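Local atomic coordinates of putative nisin-resistance protein (Streptococcus agalactiae 515, PDB entry 4Y68), a protein that probably confers resistance to the lantibiotic nisin by cleaving it, acting as a lipoprotein peptidase of family S41. Residues K64-S69 with R76-E81; K244-A249 with Q302-S307; R132-Y137 with E202-S207; G88-I93 with Y283-I288. One frame throughout, in Å; residues are numbered along the deposited sequence.

Contact 1: K64-S69 with R76-E81; sequences KKLKTS and RNIVQE
Ile-78 fits against Lys-65, Leu-66 and Ser-69 where two consecutive helices form a helical hairpin. The closest CA pair is Lys-65 and Ile-78, 6.8 Å apart; 232 Å² is buried between the segments, and no hydrogen bond joins them. Ile-78 can be followed outward from its backbone. Its CB lies 3.9 Å from Leu-66 CD2. There the side chain forks: with chi1 at -75°, CG1 stands beside the backbone N, while CG2 takes the position anti to that nitrogen. The CG2 branch enters the notch between two residues, at 3.6 Å from Leu-66 CD2 and 3.7 Å from Lys-65 CB. On the other branch CG1 passes 4.0 Å from Lys-65 CB, and the chain then runs out nearly straight (chi2 161°). The tip, CD1, reaches the backbone of the first segment, 3.8 Å from Lys-65 O and 3.9 Å from Ser-69 CB. A type I turn from Leu-66 to Ser-69 brings that serine within range; its hydroxyl is hydrogen-bonded to Ser-75. Leu-66 uses its two methyls separately: CD2 serves Ile-78, whereas CD1 touches Val-79 CG1 at 4.0 Å, the two side chains crossing at about a right angle. The long chain of Lys-65 leads away past CB, so this lysine contributes mainly its aliphatic root. A salt bridge from Glu-81 to Arg-61 ties the hairpin further from the turn. Helix 32-46 lies against the pair of helices 55-66 and 72-87, with Leu-40 touching both Leu-66 and Val-79, which makes this a three-helix packing.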
loop_
_atom_site.group_PDB
_atom_site.type_symbol
_atom_site.label_atom_id
_atom_site.label_comp_id
_atom_site.label_asym_id
_atom_site.label_seq_id
_atom_site.Cartn_x
_atom_site.Cartn_y
_atom_site.Cartn_z
ATOM N N LYS A 64 -0.430 -20.935 25.139
ATOM C CA LYS A 64 -0.831 -21.223 26.519
ATOM C C LYS A 64 -2.045 -20.382 26.900
ATOM O O LYS A 64 -3.030 -20.909 27.415
ATOM C CB LYS A 64 0.329 -20.990 27.496
ATOM C CG LYS A 64 -0.037 -21.231 28.966
ATOM C CD LYS A 64 1.194 -21.442 29.841
ATOM C CE LYS A 64 1.289 -20.412 30.975
ATOM N NZ LYS A 64 2.396 -20.720 31.945
ATOM N N LYS A 65 -2.002 -19.083 26.613
ATOM C CA LYS A 65 -3.169 -18.241 26.859
ATOM C C LYS A 65 -4.384 -18.689 26.021
ATOM O O LYS A 65 -5.516 -18.645 26.499
ATOM C CB LYS A 65 -2.838 -16.766 26.570
ATOM C CG LYS A 65 -1.633 -16.231 27.351
ATOM C CD LYS A 65 -1.596 -14.700 27.314
ATOM C CE LYS A 65 -0.470 -14.133 28.187
ATOM N NZ LYS A 65 0.892 -14.216 27.558
ATOM N N LEU A 66 -4.159 -19.107 24.772
ATOM C CA LEU A 66 -5.284 -19.435 23.898
ATOM C C LEU A 66 -6.105 -20.616 24.438
ATOM O O LEU A 66 -7.284 -20.726 24.141
ATOM C CB LEU A 66 -4.803 -19.740 22.469
ATOM C CG LEU A 66 -4.397 -18.566 21.570
ATOM C CD1 LEU A 66 -3.958 -19.075 20.196
ATOM C CD2 LEU A 66 -5.529 -17.585 21.422
ATOM N N LYS A 67 -5.487 -21.486 25.240
ATOM C CA LYS A 67 -6.188 -22.657 25.775
ATOM C C LYS A 67 -7.433 -22.254 26.572
ATOM O O LYS A 67 -8.421 -22.979 26.596
ATOM C CB LYS A 67 -5.264 -23.514 26.664
ATOM C CG LYS A 67 -3.968 -23.992 26.003
ATOM C CD LYS A 67 -3.768 -25.511 26.124
ATOM C CE LYS A 67 -4.901 -26.281 25.427
ATOM N NZ LYS A 67 -4.416 -27.181 24.330
ATOM N N THR A 68 -7.398 -21.090 27.207
ATOM C CA THR A 68 -8.561 -20.646 27.969
ATOM C C THR A 68 -9.267 -19.446 27.355
ATOM O O THR A 68 -10.062 -18.791 28.032
ATOM C CB THR A 68 -8.181 -20.289 29.431
ATOM O OG1 THR A 68 -7.160 -19.276 29.446
ATOM C CG2 THR A 68 -7.686 -21.535 30.169
ATOM N N SER A 69 -8.993 -19.151 26.086
ATOM C CA SER A 69 -9.675 -18.032 25.432
ATOM C C SER A 69 -11.172 -18.326 25.263
ATOM O O SER A 69 -11.556 -19.441 24.912
ATOM C CB SER A 69 -9.036 -17.714 24.074
ATOM O OG SER A 69 -9.809 -16.751 23.371
ATOM N N ARG A 76 -7.762 -12.656 19.377
ATOM C CA ARG A 76 -7.006 -11.664 18.614
ATOM C C ARG A 76 -6.131 -10.864 19.568
ATOM O O ARG A 76 -4.985 -10.555 19.245
ATOM C CB ARG A 76 -7.924 -10.717 17.802
ATOM C CG ARG A 76 -8.696 -11.389 16.630
ATOM C CD ARG A 76 -9.385 -10.379 15.672
ATOM N NE ARG A 76 -10.573 -9.744 16.260
ATOM C CZ ARG A 76 -11.785 -10.301 16.306
ATOM N NH1 ARG A 76 -11.990 -11.510 15.790
ATOM N NH2 ARG A 76 -12.804 -9.644 16.858
ATOM N N ASN A 77 -6.662 -10.533 20.749
ATOM C CA ASN A 77 -5.853 -9.832 21.755
ATOM C C ASN A 77 -4.662 -10.678 22.188
ATOM O O ASN A 77 -3.563 -10.177 22.334
ATOM C CB ASN A 77 -6.677 -9.467 22.999
ATOM C CG ASN A 77 -7.878 -8.588 22.684
ATOM O OD1 ASN A 77 -7.983 -8.004 21.598
ATOM N ND2 ASN A 77 -8.798 -8.488 23.645
ATOM N N ILE A 78 -4.899 -11.967 22.394
ATOM C CA ILE A 78 -3.839 -12.881 22.810
ATOM C C ILE A 78 -2.723 -13.060 21.761
ATOM O O ILE A 78 -1.558 -13.167 22.127
ATOM C CB ILE A 78 -4.431 -14.262 23.184
ATOM C CG1 ILE A 78 -5.117 -14.179 24.550
ATOM C CG2 ILE A 78 -3.345 -15.325 23.227
ATOM C CD1 ILE A 78 -6.093 -15.305 24.822
ATOM N N VAL A 79 -3.043 -13.080 20.466
ATOM C CA VAL A 79 -1.974 -13.310 19.466
ATOM C C VAL A 79 -1.315 -12.028 18.939
ATOM O O VAL A 79 -0.452 -12.075 18.065
ATOM C CB VAL A 79 -2.505 -14.112 18.259
ATOM C CG1 VAL A 79 -3.105 -15.453 18.724
ATOM C CG2 VAL A 79 -3.534 -13.297 17.486
ATOM N N GLN A 80 -1.754 -10.882 19.449
ATOM C CA GLN A 80 -1.250 -9.587 19.019
ATOM C C GLN A 80 0.279 -9.477 19.101
ATOM O O GLN A 80 0.923 -8.970 18.164
ATOM C CB GLN A 80 -1.905 -8.498 19.855
ATOM C CG GLN A 80 -1.586 -7.063 19.458
ATOM C CD GLN A 80 -2.496 -6.057 20.198
ATOM O OE1 GLN A 80 -3.099 -6.388 21.228
ATOM N NE2 GLN A 80 -2.613 -4.841 19.660
ATOM N N GLU A 81 0.863 -9.942 20.208
ATOM C CA GLU A 81 2.322 -9.867 20.374
ATOM C C GLU A 81 2.999 -10.710 19.292
ATOM O O GLU A 81 3.990 -10.307 18.695
ATOM C CB GLU A 81 2.751 -10.330 21.780
ATOM C CG GLU A 81 4.262 -10.317 21.997
ATOM C CD GLU A 81 4.736 -10.998 23.298
ATOM O OE1 GLU A 81 4.048 -11.892 23.853
ATOM O OE2 GLU A 81 5.836 -10.627 23.755
#

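Contact 2: K244-A249 with Q302-S307; sequences KSFGQA and QSWLKS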
loop_
_atom_site.group_PDB
_atom_site.type_symbol
_atom_site.label_atom_id
_atom_site.label_comp_id
_atom_site.label_asym_id
_atom_site.label_seq_id
_atom_site.Cartn_x
_atom_site.Cartn_y
_atom_site.Cartn_z
ATOM N N LYS A 244 10.763 14.026 -10.011
ATOM C CA LYS A 244 11.538 14.470 -8.852
ATOM C C LYS A 244 10.604 14.646 -7.646
ATOM O O LYS A 244 9.458 15.053 -7.801
ATOM C CB LYS A 244 12.278 15.784 -9.161
ATOM C CG LYS A 244 13.194 16.248 -8.037
ATOM C CD LYS A 244 13.940 17.541 -8.384
ATOM C CE LYS A 244 14.933 17.914 -7.291
ATOM N NZ LYS A 244 15.571 19.218 -7.590
ATOM N N SER A 245 11.085 14.358 -6.445
ATOM C CA SER A 245 10.200 14.375 -5.291
ATOM C C SER A 245 10.625 15.399 -4.252
ATOM O O SER A 245 11.821 15.646 -4.097
ATOM C CB SER A 245 10.148 12.987 -4.654
ATOM O OG SER A 245 11.419 12.661 -4.115
ATOM N N PHE A 246 9.637 15.952 -3.527
ATOM C CA PHE A 246 9.816 17.038 -2.551
ATOM C C PHE A 246 9.052 16.756 -1.280
ATOM O O PHE A 246 7.997 16.131 -1.314
ATOM C CB PHE A 246 9.316 18.377 -3.111
ATOM C CG PHE A 246 9.924 18.762 -4.432
ATOM C CD1 PHE A 246 9.479 18.187 -5.610
ATOM C CD2 PHE A 246 10.921 19.721 -4.497
ATOM C CE1 PHE A 246 10.041 18.552 -6.831
ATOM C CE2 PHE A 246 11.482 20.083 -5.720
ATOM C CZ PHE A 246 11.034 19.488 -6.880
ATOM N N GLY A 247 9.543 17.252 -0.156
ATOM C CA GLY A 247 8.781 17.157 1.078
ATOM C C GLY A 247 9.561 16.511 2.205
ATOM O O GLY A 247 10.711 16.858 2.450
ATOM N N GLN A 248 8.942 15.578 2.912
ATOM C CA GLN A 248 9.660 14.899 3.988
ATOM C C GLN A 248 9.666 13.400 3.796
ATOM O O GLN A 248 8.906 12.869 2.992
ATOM C CB GLN A 248 9.049 15.249 5.337
ATOM C CG GLN A 248 9.157 16.728 5.614
ATOM C CD GLN A 248 7.913 17.269 6.255
ATOM O OE1 GLN A 248 7.571 16.897 7.387
ATOM N NE2 GLN A 248 7.197 18.136 5.523
ATOM N N ALA A 249 10.539 12.738 4.538
ATOM C CA ALA A 249 10.604 11.287 4.577
ATOM C C ALA A 249 9.232 10.685 4.846
ATOM O O ALA A 249 8.444 11.224 5.614
ATOM C CB ALA A 249 11.603 10.834 5.638
ATOM N N GLN A 302 6.684 23.803 -7.730
ATOM C CA GLN A 302 6.283 24.620 -8.867
ATOM C C GLN A 302 7.508 25.226 -9.533
ATOM O O GLN A 302 7.634 25.194 -10.748
ATOM C CB GLN A 302 5.324 25.727 -8.441
ATOM C CG GLN A 302 3.982 25.249 -8.001
ATOM C CD GLN A 302 3.174 26.369 -7.371
ATOM O OE1 GLN A 302 2.455 27.098 -8.058
ATOM N NE2 GLN A 302 3.309 26.528 -6.059
ATOM N N SER A 303 8.413 25.767 -8.726
ATOM C CA SER A 303 9.604 26.383 -9.273
ATOM C C SER A 303 10.391 25.357 -10.068
ATOM O O SER A 303 10.813 25.638 -11.189
ATOM C CB SER A 303 10.474 26.992 -8.179
ATOM O OG SER A 303 11.191 25.984 -7.512
ATOM N N TRP A 304 10.569 24.164 -9.506
ATOM C CA TRP A 304 11.278 23.112 -10.228
ATOM C C TRP A 304 10.562 22.834 -11.537
ATOM O O TRP A 304 11.196 22.754 -12.584
ATOM C CB TRP A 304 11.395 21.828 -9.404
ATOM C CG TRP A 304 12.052 20.739 -10.175
ATOM C CD1 TRP A 304 13.377 20.649 -10.493
ATOM C CD2 TRP A 304 11.418 19.589 -10.768
ATOM N NE1 TRP A 304 13.612 19.509 -11.227
ATOM C CE2 TRP A 304 12.430 18.841 -11.414
ATOM C CE3 TRP A 304 10.097 19.116 -10.806
ATOM C CZ2 TRP A 304 12.165 17.648 -12.096
ATOM C CZ3 TRP A 304 9.833 17.925 -11.482
ATOM C CH2 TRP A 304 10.868 17.208 -12.124
ATOM N N LEU A 305 9.237 22.743 -11.488
ATOM C CA LEU A 305 8.465 22.442 -12.695
ATOM C C LEU A 305 8.650 23.528 -13.754
ATOM O O LEU A 305 8.734 23.219 -14.946
ATOM C CB LEU A 305 6.979 22.272 -12.372
ATOM C CG LEU A 305 6.568 21.002 -11.629
ATOM C CD1 LEU A 305 5.098 21.071 -11.271
ATOM C CD2 LEU A 305 6.848 19.776 -12.480
ATOM N N LYS A 306 8.717 24.787 -13.320
ATOM C CA LYS A 306 8.933 25.904 -14.250
ATOM C C LYS A 306 10.228 25.729 -15.028
ATOM O O LYS A 306 10.233 25.788 -16.253
ATOM C CB LYS A 306 8.955 27.253 -13.517
ATOM C CG LYS A 306 7.620 27.659 -12.902
ATOM C CD LYS A 306 7.717 28.996 -12.153
ATOM C CE LYS A 306 6.681 29.092 -11.011
ATOM N NZ LYS A 306 7.291 29.040 -9.630
ATOM N N SER A 307 11.318 25.505 -14.311
ATOM C CA SER A 307 12.629 25.310 -14.928
ATOM C C SER A 307 12.637 24.213 -15.982
ATOM O O SER A 307 13.368 24.303 -16.963
ATOM C CB SER A 307 13.678 24.975 -13.867
ATOM O OG SER A 307 13.761 23.570 -13.665
#
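Lys-244, on a strand, and Trp-304, on a helix, form the nearest CA pair at 8.8 Å, a spacing bridged by side chains without any hydrogen bond between the segments. Strand 243-247 belongs to the mixed sheet of the alpha/beta core, running parallel to its neighbours 218-222 and 292-293, and helix 297-308 packs on one face of that sheet. Trp-304 carries the contact. With chi1 at 177°, CG is anti to the backbone N and the indole is carried toward the strand. Lys-244 lies across one face of it with a fully extended chain. Its CB is 3.5 Å from Trp-304 CZ2, over the six-membered ring. Further out, CD makes a CH-pi contact, 3.6 Å from the centroid of the five-membered ring and 17° off its normal. Phe-246, two residues along on the same side of the strand, reaches the root of the indole: its CZ is 3.5 Å from Trp-304 CB. The two aromatic rings meet obliquely, with planes at 56°. Ala-219 of strand 218-222 touches both Phe-246 and Trp-304. One turn further along the helix, Ser-307 OG donates to Trp-304 O at 2.9 Å, in the carbonyl plane and on a lone pair.

Contact 3: R132-Y137 with E202-S207; sequences RSISHY and EALKIS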
loop_
_atom_site.group_PDB
_atom_site.type_symbol
_atom_site.label_atom_id
_atom_site.label_comp_id
_atom_site.label_asym_id
_atom_site.label_seq_id
_atom_site.Cartn_x
_atom_site.Cartn_y
_atom_site.Cartn_z
ATOM N N ARG A 132 -16.846 -0.806 -8.295
ATOM C CA ARG A 132 -17.392 0.489 -8.689
ATOM C C ARG A 132 -16.581 1.614 -8.077
ATOM O O ARG A 132 -16.160 2.525 -8.781
ATOM C CB ARG A 132 -18.870 0.618 -8.293
ATOM C CG ARG A 132 -19.483 1.967 -8.685
ATOM C CD ARG A 132 -21.002 2.045 -8.439
ATOM N NE ARG A 132 -21.779 1.425 -9.517
ATOM C CZ ARG A 132 -22.341 0.218 -9.445
ATOM N NH1 ARG A 132 -22.226 -0.511 -8.336
ATOM N NH2 ARG A 132 -23.025 -0.261 -10.480
ATOM N N SER A 133 -16.354 1.532 -6.770
ATOM C CA SER A 133 -15.586 2.546 -6.061
ATOM C C SER A 133 -14.176 2.690 -6.613
ATOM O O SER A 133 -13.679 3.810 -6.776
ATOM C CB SER A 133 -15.495 2.222 -4.568
ATOM O OG SER A 133 -16.763 2.041 -3.985
ATOM N N ILE A 134 -13.511 1.561 -6.858
ATOM C CA ILE A 134 -12.106 1.636 -7.235
ATOM C C ILE A 134 -12.001 2.113 -8.661
ATOM O O ILE A 134 -11.021 2.740 -9.013
ATOM C CB ILE A 134 -11.343 0.289 -7.085
ATOM C CG1 ILE A 134 -11.853 -0.742 -8.085
ATOM C CG2 ILE A 134 -11.384 -0.217 -5.641
ATOM C CD1 ILE A 134 -11.052 -2.053 -8.080
ATOM N N SER A 135 -13.016 1.835 -9.477
ATOM C CA SER A 135 -13.046 2.331 -10.855
ATOM C C SER A 135 -13.381 3.841 -10.926
ATOM O O SER A 135 -12.896 4.572 -11.800
ATOM C CB SER A 135 -14.056 1.530 -11.681
ATOM O OG SER A 135 -13.763 0.135 -11.628
ATOM N N HIS A 136 -14.207 4.307 -10.001
ATOM C CA HIS A 136 -14.442 5.735 -9.887
ATOM C C HIS A 136 -13.152 6.454 -9.478
ATOM O O HIS A 136 -12.844 7.514 -10.004
ATOM C CB HIS A 136 -15.566 6.028 -8.893
ATOM C CG HIS A 136 -15.761 7.486 -8.633
ATOM N ND1 HIS A 136 -16.024 7.991 -7.379
ATOM C CD2 HIS A 136 -15.707 8.551 -9.467
ATOM C CE1 HIS A 136 -16.124 9.309 -7.451
ATOM N NE2 HIS A 136 -15.936 9.672 -8.706
ATOM N N TYR A 137 -12.379 5.866 -8.566
ATOM C CA TYR A 137 -11.126 6.485 -8.131
ATOM C C TYR A 137 -10.122 6.541 -9.281
ATOM O O TYR A 137 -9.616 7.607 -9.602
ATOM C CB TYR A 137 -10.539 5.726 -6.937
ATOM C CG TYR A 137 -9.243 6.285 -6.325
ATOM C CD1 TYR A 137 -8.030 6.248 -7.019
ATOM C CD2 TYR A 137 -9.231 6.776 -5.022
ATOM C CE1 TYR A 137 -6.846 6.730 -6.431
ATOM C CE2 TYR A 137 -8.058 7.249 -4.417
ATOM C CZ TYR A 137 -6.879 7.222 -5.125
ATOM O OH TYR A 137 -5.744 7.693 -4.528
ATOM N N GLU A 202 -7.861 -4.390 -16.329
ATOM C CA GLU A 202 -9.101 -4.829 -16.969
ATOM C C GLU A 202 -10.302 -4.541 -16.054
ATOM O O GLU A 202 -11.293 -3.969 -16.487
ATOM C CB GLU A 202 -9.028 -6.323 -17.332
ATOM C CG GLU A 202 -8.110 -6.664 -18.542
ATOM C CD GLU A 202 -6.606 -6.635 -18.204
ATOM O OE1 GLU A 202 -6.246 -6.650 -17.004
ATOM O OE2 GLU A 202 -5.777 -6.589 -19.144
ATOM N N ALA A 203 -10.190 -4.917 -14.786
ATOM C CA ALA A 203 -11.201 -4.604 -13.784
ATOM C C ALA A 203 -11.582 -3.109 -13.691
ATOM O O ALA A 203 -12.719 -2.786 -13.391
ATOM C CB ALA A 203 -10.734 -5.077 -12.441
ATOM N N LEU A 204 -10.632 -2.210 -13.923
ATOM C CA LEU A 204 -10.896 -0.780 -13.865
ATOM C C LEU A 204 -11.420 -0.254 -15.208
ATOM O O LEU A 204 -11.649 0.947 -15.364
ATOM C CB LEU A 204 -9.627 -0.026 -13.484
ATOM C CG LEU A 204 -8.818 -0.594 -12.312
ATOM C CD1 LEU A 204 -7.539 0.208 -12.073
ATOM C CD2 LEU A 204 -9.665 -0.635 -11.057
ATOM N N LYS A 205 -11.582 -1.167 -16.166
ATOM C CA LYS A 205 -11.868 -0.840 -17.570
ATOM C C LYS A 205 -10.938 0.244 -18.084
ATOM O O LYS A 205 -11.378 1.210 -18.694
ATOM C CB LYS A 205 -13.331 -0.409 -17.764
ATOM C CG LYS A 205 -14.353 -1.300 -17.036
ATOM C CD LYS A 205 -15.724 -1.251 -17.711
ATOM C CE LYS A 205 -16.792 -1.946 -16.874
ATOM N NZ LYS A 205 -18.172 -1.768 -17.443
ATOM N N ILE A 206 -9.650 0.083 -17.810
ATOM C CA ILE A 206 -8.620 0.953 -18.351
ATOM C C ILE A 206 -7.776 0.142 -19.328
ATOM O O ILE A 206 -7.467 -1.016 -19.073
ATOM C CB ILE A 206 -7.726 1.534 -17.249
ATOM C CG1 ILE A 206 -8.510 2.503 -16.368
ATOM C CG2 ILE A 206 -6.514 2.225 -17.856
ATOM C CD1 ILE A 206 -7.645 3.232 -15.363
ATOM N N SER A 207 -7.408 0.748 -20.449
ATOM C CA SER A 207 -6.757 0.003 -21.513
ATOM C C SER A 207 -5.254 0.057 -21.424
ATOM O O SER A 207 -4.652 1.132 -21.244
ATOM C CB SER A 207 -7.184 0.525 -22.887
ATOM O OG SER A 207 -6.362 -0.054 -23.892
HETATM O O HOH W 1 -11.364 3.350 -14.260
HETATM O O HOH W 2 -15.052 -1.086 -13.873
#
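Ile-134 and Leu-204 make the apolar part of this contact, and two waters make the polar part. Ile-134 CD1 lies 3.6 Å from Leu-204 CD2, and CG1 of the same isoleucine is 3.7 Å from that methyl, so one leucine branch rests on the outer two carbons of a chain it crosses at about a right angle. The isoleucine gets there by an unusual helical rotamer: chi1 is 67°, which puts CG1 between the backbone N and the carbonyl carbon. The backbones come close, with Ser-135 CA and Leu-204 CA 4.8 Å apart, yet no direct hydrogen bond joins the segments. Water 1 instead donates to Ser-135 O at 3.1 Å and to Leu-204 O at 2.7 Å. Water 2 donates to Ser-135 OG and to Ala-203 O, each at 2.9 Å. Both protons of each water are thereby spent on stitching the helix to the loop. In the next shell, Ser-135 OG donates to Lys-131 O one helical turn back, leaving the hydroxyl to accept from water 2. Lys-131 also steadies the far end of that bridge, since its NZ is hydrogen-bonded to Ala-203 O. The side chain of Ala-203 is about 3 Å from a bound MES molecule, probably from the crystallisation liquor. Helix 131-147 forms the crossover between the parallel strands 118-122 and 152-156, and residues 202-207 belong to the long connection from strand 191-195 to strand 218-222. Helix 165-171 closes the apolar side, Pro-167 touching Ile-134 and Ile-166 touching Leu-204.

Contact 4: G88-I93 with Y283-I288; sequences GKHSQI and YENTPI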
loop_
_atom_site.group_PDB
_atom_site.type_symbol
_atom_site.label_atom_id
_atom_site.label_comp_id
_atom_site.label_asym_id
_atom_site.label_seq_id
_atom_site.Cartn_x
_atom_site.Cartn_y
_atom_site.Cartn_z
ATOM N N GLY A 88 6.130 -7.835 12.233
ATOM C CA GLY A 88 6.705 -6.501 12.339
ATOM C C GLY A 88 5.638 -5.434 12.387
ATOM O O GLY A 88 4.431 -5.743 12.408
ATOM N N LYS A 89 6.067 -4.174 12.401
ATOM C CA LYS A 89 5.159 -3.056 12.665
ATOM C C LYS A 89 4.131 -2.788 11.555
ATOM O O LYS A 89 3.228 -1.990 11.739
ATOM C CB LYS A 89 5.960 -1.779 12.918
ATOM C CG LYS A 89 6.558 -1.154 11.690
ATOM C CD LYS A 89 7.412 0.060 12.064
ATOM C CE LYS A 89 7.277 1.183 11.037
ATOM N NZ LYS A 89 8.591 1.836 10.620
ATOM N N HIS A 90 4.280 -3.432 10.404
ATOM C CA HIS A 90 3.339 -3.236 9.311
ATOM C C HIS A 90 2.252 -4.318 9.382
ATOM O O HIS A 90 1.283 -4.299 8.623
ATOM C CB HIS A 90 4.081 -3.262 7.967
ATOM C CG HIS A 90 3.312 -2.676 6.820
ATOM N ND1 HIS A 90 3.681 -2.871 5.503
ATOM C CD2 HIS A 90 2.214 -1.880 6.787
ATOM C CE1 HIS A 90 2.834 -2.239 4.713
ATOM N NE2 HIS A 90 1.931 -1.630 5.467
ATOM N N SER A 91 2.411 -5.256 10.314
ATOM C CA SER A 91 1.440 -6.333 10.452
ATOM C C SER A 91 0.398 -6.020 11.517
ATOM O O SER A 91 0.693 -5.316 12.474
ATOM C CB SER A 91 2.141 -7.646 10.782
ATOM O OG SER A 91 2.961 -8.094 9.711
ATOM N N GLN A 92 -0.816 -6.555 11.359
ATOM C CA GLN A 92 -1.842 -6.442 12.405
ATOM C C GLN A 92 -3.068 -7.293 12.114
ATOM O O GLN A 92 -3.225 -7.825 11.014
ATOM C CB GLN A 92 -2.278 -4.982 12.584
ATOM C CG GLN A 92 -2.788 -4.326 11.319
ATOM C CD GLN A 92 -3.026 -2.836 11.493
ATOM O OE1 GLN A 92 -3.308 -2.381 12.594
ATOM N NE2 GLN A 92 -2.901 -2.070 10.407
ATOM N N ILE A 93 -3.925 -7.421 13.121
ATOM C CA ILE A 93 -5.216 -8.075 12.997
ATOM C C ILE A 93 -6.304 -7.004 13.098
ATOM O O ILE A 93 -6.405 -6.290 14.091
ATOM C CB ILE A 93 -5.446 -9.165 14.089
ATOM C CG1 ILE A 93 -5.134 -8.618 15.491
ATOM C CG2 ILE A 93 -4.582 -10.375 13.851
ATOM C CD1 ILE A 93 -3.743 -9.025 16.069
ATOM N N TYR A 283 14.397 -1.633 0.917
ATOM C CA TYR A 283 13.547 -1.026 1.937
ATOM C C TYR A 283 12.996 -2.131 2.804
ATOM O O TYR A 283 12.619 -3.192 2.302
ATOM C CB TYR A 283 12.398 -0.197 1.312
ATOM C CG TYR A 283 12.877 0.862 0.322
ATOM C CD1 TYR A 283 13.040 2.185 0.707
ATOM C CD2 TYR A 283 13.213 0.518 -0.966
ATOM C CE1 TYR A 283 13.503 3.124 -0.175
ATOM C CE2 TYR A 283 13.662 1.448 -1.855
ATOM C CZ TYR A 283 13.805 2.748 -1.458
ATOM O OH TYR A 283 14.250 3.675 -2.368
ATOM N N GLU A 284 12.957 -1.893 4.107
ATOM C CA GLU A 284 12.340 -2.835 5.024
ATOM C C GLU A 284 11.695 -2.047 6.150
ATOM O O GLU A 284 12.245 -1.944 7.234
ATOM C CB GLU A 284 13.368 -3.833 5.557
ATOM C CG GLU A 284 12.768 -5.005 6.301
ATOM C CD GLU A 284 13.810 -6.042 6.721
ATOM O OE1 GLU A 284 14.934 -6.045 6.170
ATOM O OE2 GLU A 284 13.499 -6.864 7.611
ATOM N N ASN A 285 10.525 -1.485 5.875
ATOM C CA ASN A 285 9.852 -0.628 6.835
ATOM C C ASN A 285 10.776 0.525 7.154
ATOM O O ASN A 285 11.000 0.879 8.312
ATOM C CB ASN A 285 9.455 -1.415 8.082
ATOM C CG ASN A 285 8.291 -2.361 7.806
ATOM O OD1 ASN A 285 7.494 -2.113 6.898
ATOM N ND2 ASN A 285 8.189 -3.439 8.578
ATOM N N THR A 286 11.332 1.085 6.091
ATOM C CA THR A 286 12.232 2.216 6.185
ATOM C C THR A 286 11.711 3.391 5.351
ATOM O O THR A 286 11.223 3.212 4.226
ATOM C CB THR A 286 13.638 1.850 5.708
ATOM O OG1 THR A 286 13.596 1.584 4.316
ATOM C CG2 THR A 286 14.133 0.604 6.411
ATOM N N PRO A 287 11.818 4.601 5.906
ATOM C CA PRO A 287 11.279 5.783 5.234
ATOM C C PRO A 287 11.937 6.047 3.877
ATOM O O PRO A 287 13.101 5.728 3.657
ATOM C CB PRO A 287 11.577 6.912 6.236
ATOM C CG PRO A 287 11.576 6.221 7.579
ATOM C CD PRO A 287 12.242 4.892 7.288
ATOM N N ILE A 288 11.174 6.627 2.966
ATOM C CA ILE A 288 11.717 7.029 1.688
ATOM C C ILE A 288 12.075 8.519 1.734
ATOM O O ILE A 288 11.245 9.361 2.071
ATOM C CB ILE A 288 10.723 6.733 0.559
ATOM C CG1 ILE A 288 10.314 5.254 0.603
ATOM C CG2 ILE A 288 11.342 7.081 -0.802
ATOM C CD1 ILE A 288 9.093 4.943 -0.266
HETATM O O HOH W 3 6.113 -5.464 9.219
#
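Asn-285 points its amide at the turn carrying Lys-89 and His-90, and the three side chains meet at very different angles. The amide plane stands nearly upright to the imidazole, 84° between them, and the two side chains pass obliquely. With chi1 at -163°, the ring leads away from the asparagine, which leaves the contact at the root of the histidine: Asn-285 OD1 is 3.8 Å from His-90 CB and 4.1 Å from His-90 ND1. Thr-255 OG1 links them by hydrogen bonds to both His-90 ND1 and Asn-285 OD1. Through its other nitrogen, NE2, His-90 is hydrogen-bonded to Ser-228 OG, a geometry consistent with the serine-histidine pair of a serine peptidase, so that Thr-255 and Asn-285 would be its second shell. The amide nitrogen has a separate task. Water 3 accepts from Asn-285 ND2 at 3.0 Å and from His-90 N at 3.0 Å, bridging side chain to backbone. Lys-89 slides past Asn-285 in the opposite direction, bent at chi3 and chi4, and its NZ makes a weak hydrogen bond to Asn-285 O at 3.5 Å. The ammonium is hydrogen-bonded more firmly to Gly-252 O, and Lys-89 also makes a cation-pi contact with Tyr-253. A type I turn from Gly-88 to Ser-91, closed by Ser-91 N to Gly-88 O at 2.9 Å, presents both residues. This turn links helix 72-87 to strand 92-94, which pairs with strand 267-276, while the loop of Asn-285 leaves strand 282-283, paired with that same long strand.

Along the chain contact 1 closes first, within the N-terminal helices. Contact 4 then opens after helix 72-87, joins segments 190 residues apart at their closest ends, encloses contact 3 and interleaves with contact 2. Its centre is about 23 Å from that of contact 1 and about 26 Å from that of contact 2, yet it touches both: Ile-93 CD1 packs on Arg-76 O, and Pro-287 CB meets Ala-249 CB. Contacts 1 and 2 are about 48 Å apart between centres, on opposite sides of the chain's centre. Contact 3, about 28 Å from contact 4 between centres, shares the mixed-sheet core with contact 2. Contact 4 thus joins the helices to that core beside the probable catalytic pair.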